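Local coordinates for protein insecticidal Delta-Endotoxin Cry8Ea1 (Bacillus Thuringiensis, PDB 3EB7) that kills larvae of the underground pest Holotrichia parallela, probably by opening pores in gut-cell membranes through its N-terminal helical domain, as in other three-domain Cry toxins, at residues A[24-29]-A[151-156]; A[44-49]-A[70-75]; A[80-85]-A[110-115]; A[87-92]-A[103-108]. One frame throughout, in Å; residues are numbered along the deposited sequence.

Interaction 1 of 4, residues A[24-29]-A[151-156]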
loop_
_atom_site.group_PDB
_atom_site.type_symbol
_atom_site.label_atom_id
_atom_site.label_comp_id
_atom_site.label_asym_id
_atom_site.label_seq_id
_atom_site.Cartn_x
_atom_site.Cartn_y
_atom_site.Cartn_z
ATOM N N PRO A 24 7.827 -21.402 -4.368
ATOM C CA PRO A 24 7.671 -22.659 -3.617
ATOM C C PRO A 24 8.969 -23.346 -3.160
ATOM O O PRO A 24 8.901 -24.274 -2.348
ATOM C CB PRO A 24 6.925 -23.562 -4.601
ATOM C CG PRO A 24 7.197 -22.951 -5.987
ATOM C CD PRO A 24 8.005 -21.669 -5.800
ATOM N N LEU A 25 10.129 -22.871 -3.634
ATOM C CA LEU A 25 11.449 -23.484 -3.385
ATOM C C LEU A 25 11.983 -23.231 -1.951
ATOM O O LEU A 25 11.883 -22.101 -1.428
ATOM C CB LEU A 25 12.435 -22.951 -4.422
ATOM C CG LEU A 25 12.044 -23.056 -5.913
ATOM C CD1 LEU A 25 12.651 -21.944 -6.760
ATOM C CD2 LEU A 25 12.388 -24.429 -6.498
ATOM N N VAL A 26 12.560 -24.269 -1.325
ATOM C CA VAL A 26 13.075 -24.187 0.067
ATOM C C VAL A 26 14.195 -23.158 0.279
ATOM O O VAL A 26 14.268 -22.535 1.332
ATOM C CB VAL A 26 13.480 -25.599 0.678
ATOM C CG1 VAL A 26 14.641 -26.248 -0.075
ATOM C CG2 VAL A 26 13.825 -25.481 2.168
ATOM N N GLY A 27 15.061 -22.968 -0.716
ATOM C CA GLY A 27 16.185 -22.020 -0.590
ATOM C C GLY A 27 15.749 -20.584 -0.303
ATOM O O GLY A 27 16.180 -19.990 0.703
ATOM N N PRO A 28 14.901 -20.012 -1.194
ATOM C CA PRO A 28 14.254 -18.706 -0.988
ATOM C C PRO A 28 13.506 -18.570 0.352
ATOM O O PRO A 28 13.612 -17.522 0.985
ATOM C CB PRO A 28 13.292 -18.614 -2.164
ATOM C CG PRO A 28 13.988 -19.428 -3.252
ATOM C CD PRO A 28 14.548 -20.594 -2.508
ATOM N N ILE A 29 12.797 -19.626 0.781
ATOM C CA ILE A 29 12.013 -19.621 2.002
ATOM C C ILE A 29 12.918 -19.560 3.246
ATOM O O ILE A 29 12.598 -18.874 4.227
ATOM C CB ILE A 29 10.966 -20.798 2.010
ATOM C CG1 ILE A 29 9.812 -20.475 1.050
ATOM C CG2 ILE A 29 10.399 -21.134 3.430
ATOM C CD1 ILE A 29 8.911 -21.611 0.823
ATOM N N SER A 151 1.919 -26.374 3.609
ATOM C CA SER A 151 1.493 -26.665 2.237
ATOM C C SER A 151 2.597 -27.087 1.286
ATOM O O SER A 151 2.387 -27.900 0.400
ATOM C CB SER A 151 0.781 -25.457 1.635
ATOM O OG SER A 151 -0.558 -25.492 2.027
ATOM N N ILE A 152 3.762 -26.493 1.430
ATOM C CA ILE A 152 4.890 -26.801 0.552
ATOM C C ILE A 152 5.722 -28.001 1.026
ATOM O O ILE A 152 6.250 -28.738 0.199
ATOM C CB ILE A 152 5.794 -25.565 0.378
ATOM C CG1 ILE A 152 4.950 -24.397 -0.145
ATOM C CG2 ILE A 152 6.911 -25.831 -0.624
ATOM C CD1 ILE A 152 5.514 -23.055 0.234
ATOM N N PHE A 153 5.809 -28.209 2.342
ATOM C CA PHE A 153 6.760 -29.149 2.908
ATOM C C PHE A 153 6.111 -30.269 3.715
ATOM O O PHE A 153 6.778 -31.222 4.093
ATOM C CB PHE A 153 7.758 -28.416 3.806
ATOM C CG PHE A 153 8.442 -27.227 3.156
ATOM C CD1 PHE A 153 8.558 -26.017 3.855
ATOM C CD2 PHE A 153 9.018 -27.327 1.882
ATOM C CE1 PHE A 153 9.196 -24.914 3.298
ATOM C CE2 PHE A 153 9.666 -26.229 1.298
ATOM C CZ PHE A 153 9.744 -25.012 2.013
ATOM N N GLY A 154 4.817 -30.148 3.985
ATOM C CA GLY A 154 4.122 -31.077 4.857
ATOM C C GLY A 154 4.257 -32.533 4.475
ATOM O O GLY A 154 4.599 -33.362 5.301
ATOM N N GLU A 155 3.980 -32.850 3.220
ATOM C CA GLU A 155 4.073 -34.222 2.759
ATOM C C GLU A 155 5.503 -34.761 2.940
ATOM O O GLU A 155 5.693 -35.842 3.512
ATOM C CB GLU A 155 3.567 -34.324 1.322
ATOM C CG GLU A 155 4.386 -35.213 0.404
ATOM C CD GLU A 155 4.348 -34.705 -1.035
ATOM O OE1 GLU A 155 5.442 -34.416 -1.616
ATOM O OE2 GLU A 155 3.214 -34.571 -1.561
ATOM N N GLU A 156 6.487 -33.984 2.480
ATOM C CA GLU A 156 7.921 -34.223 2.720
ATOM C C GLU A 156 8.297 -34.560 4.174
ATOM O O GLU A 156 9.132 -35.445 4.411
ATOM C CB GLU A 156 8.697 -33.003 2.248
ATOM C CG GLU A 156 9.865 -33.338 1.391
ATOM C CD GLU A 156 9.856 -32.635 0.034
ATOM O OE1 GLU A 156 10.284 -33.307 -0.942
ATOM O OE2 GLU A 156 9.444 -31.440 -0.069
#
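Phe153 pushes the far end of its ring between Val26 and Ile29, at the start of helix 26-40. Val26 crosses it at about a right angle, with Val26 CB 3.9 Å from Phe153 CE2. Ile29 comes from the opposite direction. Ile29 CG2 lies in the plane of the ring, at the edge, 4.0 Å from Phe153 CE1, while Ile29 CD1 sits 3.7 Å from Phe153 CZ. The ring reaches across because CG is turned opposite the carbonyl carbon of Phe153 (chi1 -52°). On one face it is backed by its own neighbour, Ile152, whose CB stands over the ring centre.

Ile152 works with both of its branches. The CD1 end meets Ile29 tip to tip, with 3.7 Å between Ile152 CD1 and Ile29 CD1. The shorter branch presses on the backbone instead: Ile152 CG2 is 3.1 Å from Pro24 O, a tight approach of a methyl to a carbonyl. That oxygen belongs to the loop just before helix 26-40.

The contact is thus apolar packing between the beginning of one helix and the C-terminal part of helix 133-153 in the helical bundle of a Cry toxin. Helix 65-93 closes the junction: its Trp92 meets Phe153 edge-to-face and also touches Val26. Met227, from a loop that follows the helices of the bundle, touches Ile152.

Interaction 2 of 4, residues A[44-49]-A[70-75]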
loop_
_atom_site.group_PDB
_atom_site.type_symbol
_atom_site.label_atom_id
_atom_site.label_comp_id
_atom_site.label_asym_id
_atom_site.label_seq_id
_atom_site.Cartn_x
_atom_site.Cartn_y
_atom_site.Cartn_z
ATOM N N GLY A 44 18.486 -7.881 22.171
ATOM C CA GLY A 44 18.784 -6.815 23.138
ATOM C C GLY A 44 17.700 -5.770 23.370
ATOM O O GLY A 44 17.893 -4.836 24.179
ATOM N N LYS A 45 16.572 -5.907 22.670
ATOM C CA LYS A 45 15.512 -4.864 22.579
ATOM C C LYS A 45 14.301 -5.465 21.852
ATOM O O LYS A 45 14.469 -6.200 20.880
ATOM C CB LYS A 45 16.027 -3.613 21.818
ATOM C CG LYS A 45 15.052 -2.947 20.764
ATOM C CD LYS A 45 14.293 -1.623 21.235
ATOM C CE LYS A 45 13.118 -1.932 22.240
ATOM N NZ LYS A 45 12.038 -0.904 22.449
ATOM N N SER A 46 13.094 -5.159 22.323
ATOM C CA SER A 46 11.907 -5.693 21.685
ATOM C C SER A 46 11.513 -4.855 20.502
ATOM O O SER A 46 11.126 -3.687 20.661
ATOM C CB SER A 46 10.717 -5.763 22.625
ATOM O OG SER A 46 9.566 -6.008 21.821
ATOM N N GLN A 47 11.587 -5.450 19.312
ATOM C CA GLN A 47 11.104 -4.752 18.110
ATOM C C GLN A 47 9.562 -4.641 18.137
ATOM O O GLN A 47 8.999 -3.711 17.606
ATOM C CB GLN A 47 11.678 -5.392 16.832
ATOM C CG GLN A 47 11.515 -4.584 15.544
ATOM C CD GLN A 47 12.259 -3.248 15.546
ATOM O OE1 GLN A 47 11.821 -2.298 14.909
ATOM N NE2 GLN A 47 13.350 -3.156 16.309
ATOM N N TRP A 48 8.889 -5.558 18.827
ATOM C CA TRP A 48 7.432 -5.495 18.982
ATOM C C TRP A 48 6.919 -4.346 19.887
ATOM O O TRP A 48 5.799 -3.842 19.697
ATOM C CB TRP A 48 6.889 -6.845 19.467
ATOM C CG TRP A 48 7.287 -7.995 18.552
ATOM C CD1 TRP A 48 8.403 -8.755 18.635
ATOM C CD2 TRP A 48 6.568 -8.460 17.409
ATOM N NE1 TRP A 48 8.425 -9.696 17.625
ATOM C CE2 TRP A 48 7.304 -9.537 16.859
ATOM C CE3 TRP A 48 5.353 -8.092 16.816
ATOM C CZ2 TRP A 48 6.870 -10.243 15.730
ATOM C CZ3 TRP A 48 4.923 -8.784 15.714
ATOM C CH2 TRP A 48 5.682 -9.843 15.165
ATOM N N GLU A 49 7.733 -3.957 20.873
ATOM C CA GLU A 49 7.419 -2.808 21.733
ATOM C C GLU A 49 7.374 -1.543 20.884
ATOM O O GLU A 49 6.533 -0.718 21.095
ATOM C CB GLU A 49 8.438 -2.677 22.888
ATOM C CG GLU A 49 8.522 -1.291 23.535
ATOM C CD GLU A 49 7.284 -0.913 24.384
ATOM O OE1 GLU A 49 6.324 -1.702 24.472
ATOM O OE2 GLU A 49 7.277 0.205 24.980
ATOM N N LYS A 70 2.575 -9.055 29.025
ATOM C CA LYS A 70 2.274 -10.392 28.514
ATOM C C LYS A 70 2.568 -10.572 27.023
ATOM O O LYS A 70 3.256 -11.515 26.643
ATOM C CB LYS A 70 0.830 -10.739 28.814
ATOM C CG LYS A 70 0.504 -12.188 28.714
ATOM C CD LYS A 70 -0.929 -12.400 29.268
ATOM C CE LYS A 70 -1.549 -13.696 28.724
ATOM N NZ LYS A 70 -2.873 -14.033 29.352
ATOM N N ALA A 71 2.053 -9.685 26.180
ATOM C CA ALA A 71 2.335 -9.720 24.736
ATOM C C ALA A 71 3.864 -9.697 24.474
ATOM O O ALA A 71 4.373 -10.485 23.715
ATOM C CB ALA A 71 1.646 -8.556 24.040
ATOM N N LEU A 72 4.592 -8.830 25.163
ATOM C CA LEU A 72 6.051 -8.747 25.024
ATOM C C LEU A 72 6.762 -10.036 25.387
ATOM O O LEU A 72 7.702 -10.434 24.686
ATOM C CB LEU A 72 6.598 -7.573 25.859
ATOM C CG LEU A 72 6.911 -6.205 25.246
ATOM C CD1 LEU A 72 6.336 -5.920 23.817
ATOM C CD2 LEU A 72 6.618 -5.061 26.226
ATOM N N ALA A 73 6.319 -10.695 26.458
ATOM C CA ALA A 73 6.897 -11.986 26.861
ATOM C C ALA A 73 6.603 -13.101 25.868
ATOM O O ALA A 73 7.488 -13.869 25.485
ATOM C CB ALA A 73 6.433 -12.382 28.274
ATOM N N GLU A 74 5.350 -13.162 25.433
ATOM C CA GLU A 74 4.919 -14.108 24.404
ATOM C C GLU A 74 5.614 -13.905 23.071
ATOM O O GLU A 74 5.973 -14.879 22.419
ATOM C CB GLU A 74 3.407 -14.005 24.214
ATOM C CG GLU A 74 2.639 -14.384 25.477
ATOM C CD GLU A 74 1.127 -14.272 25.316
ATOM O OE1 GLU A 74 0.419 -15.006 26.008
ATOM O OE2 GLU A 74 0.628 -13.455 24.520
ATOM N N LEU A 75 5.791 -12.653 22.658
ATOM C CA LEU A 75 6.488 -12.358 21.395
ATOM C C LEU A 75 7.990 -12.642 21.454
ATOM O O LEU A 75 8.599 -13.013 20.441
ATOM C CB LEU A 75 6.213 -10.925 20.913
ATOM C CG LEU A 75 4.765 -10.730 20.424
ATOM C CD1 LEU A 75 4.309 -9.278 20.517
ATOM C CD2 LEU A 75 4.545 -11.258 19.024
HETATM O O HOH W 1 8.823 -8.594 22.601
#
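Ser46 OG takes a hydrogen bond from Glu49 N at 2.9 Å (151° at the hydrogen), the side-chain bond of an N-cap at the start of helix 47-59. The same oxygen is hydrogen-bonded to a water 2.8 Å away, and that water donates to Leu72 O at 3.0 Å, so the cap is tied through solvent to the backbone of helix 65-93. The serine hydroxyl reaches both partners because OG lies opposite the backbone N across the CA-CB bond (chi1 167°).

Beside this polar link, Trp48 and Leu75 make the apolar core of the contact and cross at about a right angle. Leu75 CD2 rests over the six-membered ring of Trp48, 3.8 Å from its centroid and 10° off the normal, a CH-pi contact. The other methyl, Leu75 CD1, packs 3.7 Å from Trp48 CB. The indole belongs to the interior of the helical bundle: Val135, Gln138 and Leu142 of helix 133-153 touch it, and the ring of Trp41 meets it as well.

Leu72 packs beside the cap. Leu72 CD1 lies 3.8 Å from Ser46 OG, and Leu72 CD2 is 3.8 Å from Glu49 OE1, an oxygen that also has a long, weak ion pair with Arg68 NH1.

Interaction 3 of 4, residues A[80-85]-A[110-115]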
loop_
_atom_site.group_PDB
_atom_site.type_symbol
_atom_site.label_atom_id
_atom_site.label_comp_id
_atom_site.label_asym_id
_atom_site.label_seq_id
_atom_site.Cartn_x
_atom_site.Cartn_y
_atom_site.Cartn_z
ATOM N N ASN A 80 12.427 -16.821 20.120
ATOM C CA ASN A 80 13.347 -17.897 20.472
ATOM C C ASN A 80 12.977 -19.179 19.745
ATOM O O ASN A 80 13.844 -19.887 19.253
ATOM C CB ASN A 80 13.382 -18.134 22.001
ATOM C CG ASN A 80 13.916 -16.921 22.777
ATOM O OD1 ASN A 80 14.852 -16.224 22.338
ATOM N ND2 ASN A 80 13.314 -16.660 23.935
ATOM N N ASN A 81 11.678 -19.470 19.689
ATOM C CA ASN A 81 11.173 -20.643 18.981
ATOM C C ASN A 81 11.298 -20.565 17.459
ATOM O O ASN A 81 11.413 -21.593 16.797
ATOM C CB ASN A 81 9.734 -20.927 19.409
ATOM C CG ASN A 81 9.662 -21.614 20.760
ATOM O OD1 ASN A 81 10.072 -22.766 20.902
ATOM N ND2 ASN A 81 9.162 -20.914 21.754
ATOM N N TYR A 82 11.268 -19.347 16.921
ATOM C CA TYR A 82 11.557 -19.109 15.514
ATOM C C TYR A 82 13.013 -19.358 15.114
ATOM O O TYR A 82 13.250 -19.815 14.004
ATOM C CB TYR A 82 11.143 -17.701 15.112
ATOM C CG TYR A 82 9.839 -17.667 14.347
ATOM C CD1 TYR A 82 8.650 -17.233 14.961
ATOM C CD2 TYR A 82 9.793 -18.076 12.992
ATOM C CE1 TYR A 82 7.446 -17.210 14.245
ATOM C CE2 TYR A 82 8.626 -18.047 12.276
ATOM C CZ TYR A 82 7.454 -17.617 12.905
ATOM O OH TYR A 82 6.301 -17.601 12.181
ATOM N N GLN A 83 13.976 -19.049 15.996
ATOM C CA GLN A 83 15.403 -19.363 15.737
ATOM C C GLN A 83 15.611 -20.869 15.578
ATOM O O GLN A 83 16.283 -21.310 14.658
ATOM C CB GLN A 83 16.325 -18.842 16.840
ATOM C CG GLN A 83 15.925 -17.474 17.343
ATOM C CD GLN A 83 17.020 -16.450 17.193
ATOM O OE1 GLN A 83 17.392 -16.066 16.063
ATOM N NE2 GLN A 83 17.544 -15.974 18.333
ATOM N N LEU A 84 14.997 -21.629 16.474
ATOM C CA LEU A 84 15.054 -23.075 16.479
ATOM C C LEU A 84 14.381 -23.694 15.245
ATOM O O LEU A 84 14.859 -24.690 14.711
ATOM C CB LEU A 84 14.427 -23.619 17.764
ATOM C CG LEU A 84 14.969 -23.079 19.085
ATOM C CD1 LEU A 84 14.080 -23.517 20.222
ATOM C CD2 LEU A 84 16.412 -23.528 19.338
ATOM N N TYR A 85 13.265 -23.112 14.814
ATOM C CA TYR A 85 12.612 -23.523 13.573
ATOM C C TYR A 85 13.495 -23.191 12.368
ATOM O O TYR A 85 13.659 -24.017 11.479
ATOM C CB TYR A 85 11.252 -22.861 13.440
ATOM C CG TYR A 85 10.530 -23.157 12.155
ATOM C CD1 TYR A 85 10.250 -24.484 11.764
ATOM C CD2 TYR A 85 10.074 -22.114 11.337
ATOM C CE1 TYR A 85 9.567 -24.744 10.579
ATOM C CE2 TYR A 85 9.389 -22.372 10.134
ATOM C CZ TYR A 85 9.129 -23.678 9.777
ATOM O OH TYR A 85 8.448 -23.933 8.606
ATOM N N GLU A 110 5.172 -27.334 14.583
ATOM C CA GLU A 110 3.967 -27.593 15.364
ATOM C C GLU A 110 3.997 -26.806 16.645
ATOM O O GLU A 110 2.969 -26.373 17.132
ATOM C CB GLU A 110 3.832 -29.078 15.689
ATOM C CG GLU A 110 3.529 -29.997 14.486
ATOM C CD GLU A 110 3.643 -31.501 14.851
ATOM O OE1 GLU A 110 3.672 -31.838 16.059
ATOM O OE2 GLU A 110 3.708 -32.348 13.931
ATOM N N ILE A 111 5.187 -26.613 17.195
ATOM C CA ILE A 111 5.339 -25.749 18.377
ATOM C C ILE A 111 4.997 -24.303 18.026
ATOM O O ILE A 111 4.333 -23.623 18.799
ATOM C CB ILE A 111 6.766 -25.857 19.027
ATOM C CG1 ILE A 111 6.892 -27.167 19.841
ATOM C CG2 ILE A 111 7.113 -24.590 19.852
ATOM C CD1 ILE A 111 8.315 -27.671 19.999
ATOM N N LEU A 112 5.429 -23.826 16.861
ATOM C CA LEU A 112 5.084 -22.452 16.458
ATOM C C LEU A 112 3.593 -22.288 16.265
ATOM O O LEU A 112 2.992 -21.381 16.829
ATOM C CB LEU A 112 5.865 -21.986 15.229
ATOM C CG LEU A 112 7.292 -21.596 15.595
ATOM C CD1 LEU A 112 8.089 -21.450 14.341
ATOM C CD2 LEU A 112 7.339 -20.304 16.477
ATOM N N ASP A 113 2.992 -23.207 15.523
ATOM C CA ASP A 113 1.571 -23.119 15.192
ATOM C C ASP A 113 0.774 -23.102 16.500
ATOM O O ASP A 113 -0.111 -22.277 16.728
ATOM C CB ASP A 113 1.181 -24.276 14.255
ATOM C CG ASP A 113 -0.310 -24.330 13.972
ATOM O OD1 ASP A 113 -0.938 -25.373 14.207
ATOM O OD2 ASP A 113 -0.878 -23.320 13.536
ATOM N N SER A 114 1.148 -23.980 17.397
ATOM C CA SER A 114 0.482 -24.063 18.688
ATOM C C SER A 114 0.576 -22.766 19.498
ATOM O O SER A 114 -0.392 -22.364 20.120
ATOM C CB SER A 114 1.014 -25.255 19.478
ATOM O OG SER A 114 1.052 -24.940 20.851
ATOM N N LEU A 115 1.734 -22.110 19.453
ATOM C CA LEU A 115 1.975 -20.834 20.145
ATOM C C LEU A 115 1.168 -19.685 19.506
ATOM O O LEU A 115 0.548 -18.848 20.196
ATOM C CB LEU A 115 3.483 -20.533 20.084
ATOM C CG LEU A 115 4.530 -20.797 21.194
ATOM C CD1 LEU A 115 4.054 -21.556 22.394
ATOM C CD2 LEU A 115 5.802 -21.390 20.631
#
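Leu112 is driven between Asn81, Tyr82 and Tyr85, and this is where helices 65-93 and 99-119 pack tightly. One methyl, Leu112 CD1, stands over the face of the Tyr82 ring, 3.9 Å from its centroid and 7° off the normal, a CH-pi contact. Leu112 CD1 is also 3.6 Å from Tyr85 CB and obliquely placed to that ring. The second methyl, Leu112 CD2, lies 3.7 Å from Tyr82 CD1 and 3.8 Å from Asn81 CB. Both tyrosines are buried. Tyr85 has CG opposite its backbone N (chi1 177°), which carries the ring inward, where its hydroxyl is hydrogen-bonded to Asp149 OD2.

The other side of the contact is partly exposed, and Ile111 and Leu115 bury far less surface there than Leu112 does. Here Asn81 lies across Ile111 and Leu115, meeting each at about a right angle. Asn81 OD1 is 3.6 Å from Ile111 CG2, and Asn81 ND2 is the same distance from Leu115 CD2. Neither methyl can answer the polarity of the amide; ND2 is bonded instead to Gly77 O, one turn back in its own helix.

The short axes run nearly antiparallel, at 153°, and come within 10.0 Å, a separation that leaves room for the large side chains between them. Within the Cry helical bundle, helix 133-153 packs against the tight side: Leu146 touches both Tyr85 and Leu112, and Leu142 touches Tyr82. Helix 26-40 covers Tyr82 from another direction with Tyr33 and Ile37.

Interaction 4 of 4, residues A[87-92]-A[103-108]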
loop_
_atom_site.group_PDB
_atom_site.type_symbol
_atom_site.label_atom_id
_atom_site.label_comp_id
_atom_site.label_asym_id
_atom_site.label_seq_id
_atom_site.Cartn_x
_atom_site.Cartn_y
_atom_site.Cartn_z
ATOM N N THR A 87 16.799 -22.976 12.424
ATOM C CA THR A 87 17.934 -23.896 12.487
ATOM C C THR A 87 17.524 -25.318 12.049
ATOM O O THR A 87 18.290 -25.989 11.364
ATOM C CB THR A 87 18.615 -23.884 13.876
ATOM O OG1 THR A 87 19.180 -22.591 14.101
ATOM C CG2 THR A 87 19.745 -24.946 13.979
ATOM N N ALA A 88 16.314 -25.740 12.421
ATOM C CA ALA A 88 15.743 -27.015 11.986
ATOM C C ALA A 88 15.461 -27.085 10.462
ATOM O O ALA A 88 15.637 -28.149 9.848
ATOM C CB ALA A 88 14.497 -27.373 12.810
ATOM N N LEU A 89 15.047 -25.963 9.862
ATOM C CA LEU A 89 14.935 -25.851 8.405
ATOM C C LEU A 89 16.294 -25.908 7.714
ATOM O O LEU A 89 16.395 -26.435 6.602
ATOM C CB LEU A 89 14.257 -24.552 8.001
ATOM C CG LEU A 89 12.746 -24.429 8.170
ATOM C CD1 LEU A 89 12.357 -22.951 8.171
ATOM C CD2 LEU A 89 11.999 -25.201 7.073
ATOM N N GLU A 90 17.329 -25.346 8.338
ATOM C CA GLU A 90 18.645 -25.328 7.707
ATOM C C GLU A 90 19.245 -26.716 7.754
ATOM O O GLU A 90 19.839 -27.160 6.778
ATOM C CB GLU A 90 19.576 -24.285 8.339
ATOM C CG GLU A 90 19.218 -22.834 7.987
ATOM C CD GLU A 90 19.845 -21.781 8.931
ATOM O OE1 GLU A 90 20.358 -22.141 10.024
ATOM O OE2 GLU A 90 19.821 -20.573 8.579
ATOM N N GLU A 91 19.050 -27.409 8.878
ATOM C CA GLU A 91 19.530 -28.775 9.025
ATOM C C GLU A 91 18.691 -29.803 8.252
ATOM O O GLU A 91 19.181 -30.879 7.928
ATOM C CB GLU A 91 19.714 -29.167 10.499
ATOM C CG GLU A 91 21.014 -28.618 11.159
ATOM C CD GLU A 91 22.275 -28.611 10.223
ATOM O OE1 GLU A 91 22.697 -29.704 9.754
ATOM O OE2 GLU A 91 22.844 -27.504 9.965
ATOM N N TRP A 92 17.438 -29.469 7.944
ATOM C CA TRP A 92 16.635 -30.269 7.019
ATOM C C TRP A 92 17.122 -30.106 5.585
ATOM O O TRP A 92 17.282 -31.097 4.876
ATOM C CB TRP A 92 15.141 -29.923 7.110
ATOM C CG TRP A 92 14.284 -30.605 6.073
ATOM C CD1 TRP A 92 14.165 -31.957 5.867
ATOM C CD2 TRP A 92 13.414 -29.982 5.118
ATOM N NE1 TRP A 92 13.300 -32.211 4.828
ATOM C CE2 TRP A 92 12.814 -31.024 4.354
ATOM C CE3 TRP A 92 13.097 -28.652 4.817
ATOM C CZ2 TRP A 92 11.909 -30.778 3.314
ATOM C CZ3 TRP A 92 12.201 -28.401 3.779
ATOM C CH2 TRP A 92 11.611 -29.465 3.038
ATOM N N ARG A 103 11.714 -35.115 11.940
ATOM C CA ARG A 103 10.958 -35.054 13.174
ATOM C C ARG A 103 11.200 -33.706 13.850
ATOM O O ARG A 103 10.276 -33.129 14.439
ATOM C CB ARG A 103 11.362 -36.209 14.106
ATOM C CG ARG A 103 10.205 -36.840 14.877
ATOM C CD ARG A 103 10.675 -38.001 15.792
ATOM N NE ARG A 103 11.302 -39.104 15.050
ATOM C CZ ARG A 103 12.431 -39.725 15.419
ATOM N NH1 ARG A 103 13.094 -39.356 16.517
ATOM N NH2 ARG A 103 12.923 -40.716 14.678
ATOM N N ASP A 104 12.433 -33.203 13.729
ATOM C CA ASP A 104 12.837 -31.961 14.352
ATOM C C ASP A 104 12.151 -30.744 13.756
ATOM O O ASP A 104 11.624 -29.912 14.495
ATOM C CB ASP A 104 14.346 -31.777 14.254
ATOM C CG ASP A 104 14.901 -30.849 15.341
ATOM O OD1 ASP A 104 16.095 -30.467 15.231
ATOM O OD2 ASP A 104 14.171 -30.498 16.304
ATOM N N VAL A 105 12.189 -30.638 12.430
ATOM C CA VAL A 105 11.553 -29.547 11.692
ATOM C C VAL A 105 10.031 -29.587 11.851
ATOM O O VAL A 105 9.405 -28.558 12.069
ATOM C CB VAL A 105 11.991 -29.510 10.181
ATOM C CG1 VAL A 105 11.519 -30.732 9.409
ATOM C CG2 VAL A 105 11.530 -28.241 9.496
ATOM N N ARG A 106 9.442 -30.773 11.764
ATOM C CA ARG A 106 8.010 -30.932 11.939
ATOM C C ARG A 106 7.605 -30.487 13.357
ATOM O O ARG A 106 6.645 -29.736 13.545
ATOM C CB ARG A 106 7.649 -32.390 11.705
ATOM C CG ARG A 106 6.187 -32.699 11.709
ATOM C CD ARG A 106 5.918 -34.179 12.034
ATOM N NE ARG A 106 6.754 -35.074 11.231
ATOM C CZ ARG A 106 7.148 -36.286 11.615
ATOM N NH1 ARG A 106 6.780 -36.767 12.807
ATOM N NH2 ARG A 106 7.920 -37.016 10.804
ATOM N N ASN A 107 8.368 -30.953 14.344
ATOM C CA ASN A 107 8.161 -30.625 15.747
ATOM C C ASN A 107 8.292 -29.113 16.046
ATOM O O ASN A 107 7.520 -28.565 16.811
ATOM C CB ASN A 107 9.096 -31.519 16.602
ATOM C CG ASN A 107 9.357 -30.974 18.013
ATOM O OD1 ASN A 107 8.445 -30.892 18.855
ATOM N ND2 ASN A 107 10.632 -30.645 18.293
ATOM N N ARG A 108 9.233 -28.429 15.406
ATOM C CA ARG A 108 9.428 -26.999 15.652
ATOM C C ARG A 108 8.254 -26.186 15.083
ATOM O O ARG A 108 7.854 -25.182 15.656
ATOM C CB ARG A 108 10.748 -26.494 15.034
ATOM C CG ARG A 108 12.021 -27.025 15.654
ATOM C CD ARG A 108 12.162 -26.589 17.084
ATOM N NE ARG A 108 13.267 -27.289 17.746
ATOM C CZ ARG A 108 13.361 -27.469 19.071
ATOM N NH1 ARG A 108 12.420 -26.991 19.892
ATOM N NH2 ARG A 108 14.409 -28.123 19.577
#
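A close-packed, antiparallel helix contact built on Ala88 and Val105 lies near the turn where helix 65-93 gives way to helix 99-119. The local axes come within 8.6 Å of each other at 152°. The small side chain of Ala88 allows this nearness: Ala88 CB lies 3.8 Å from Val105 CA, so a methyl packs directly on the opposing backbone. Ala88 CB is also 3.8 Å from Arg108 CG, the aliphatic root of the arginine.

Val105 answers from the other helix with each of its branches. Val105 CG2 meets Leu89 CD2 at 3.9 Å, the two side chains crossing at about a right angle. Val105 CG1 is held between the backbone N and the carbonyl carbon (chi1 65°), and that turn sets it obliquely to the Trp92 ring, 4.3 Å from Trp92 CG. The two helices form a helical hairpin in the bundle of the Cry toxin's N-terminal domain, joined by only a few residues, and Val105 is buried near its closed end.

Toward the surface the character changes. Asp104 and Arg108, one turn apart in the same helix, make a long salt bridge, with NE of Arg108 3.6 Å from OD2 of Asp104. On the inner side, Trp157 touches Val105 and meets Trp92 edge-to-face, while Leu89 packs against Tyr33 of helix 26-40.

Overall arrangement
From the N terminus, segment 24-29, at the start of helix 26-40, opens interaction 1, which closes only at segment 151-156; the other three contacts nest inside that long loop. Interaction 2 closes first, joining helix 47-59 to the following helix 65-93. That helix then pairs with helix 99-119 in interactions 3 and 4, with interaction 4 nested inside interaction 3, nearer the hairpin turn; neither crosses interaction 2. Interactions 3 and 4 have centres about 10 Å apart and touch through Tyr85 and Arg108. Interaction 4 also touches interaction 1, through Trp92, whereas the centres of interactions 1 and 2 are about 29 Å apart. All four lie in the N-terminal helical domain.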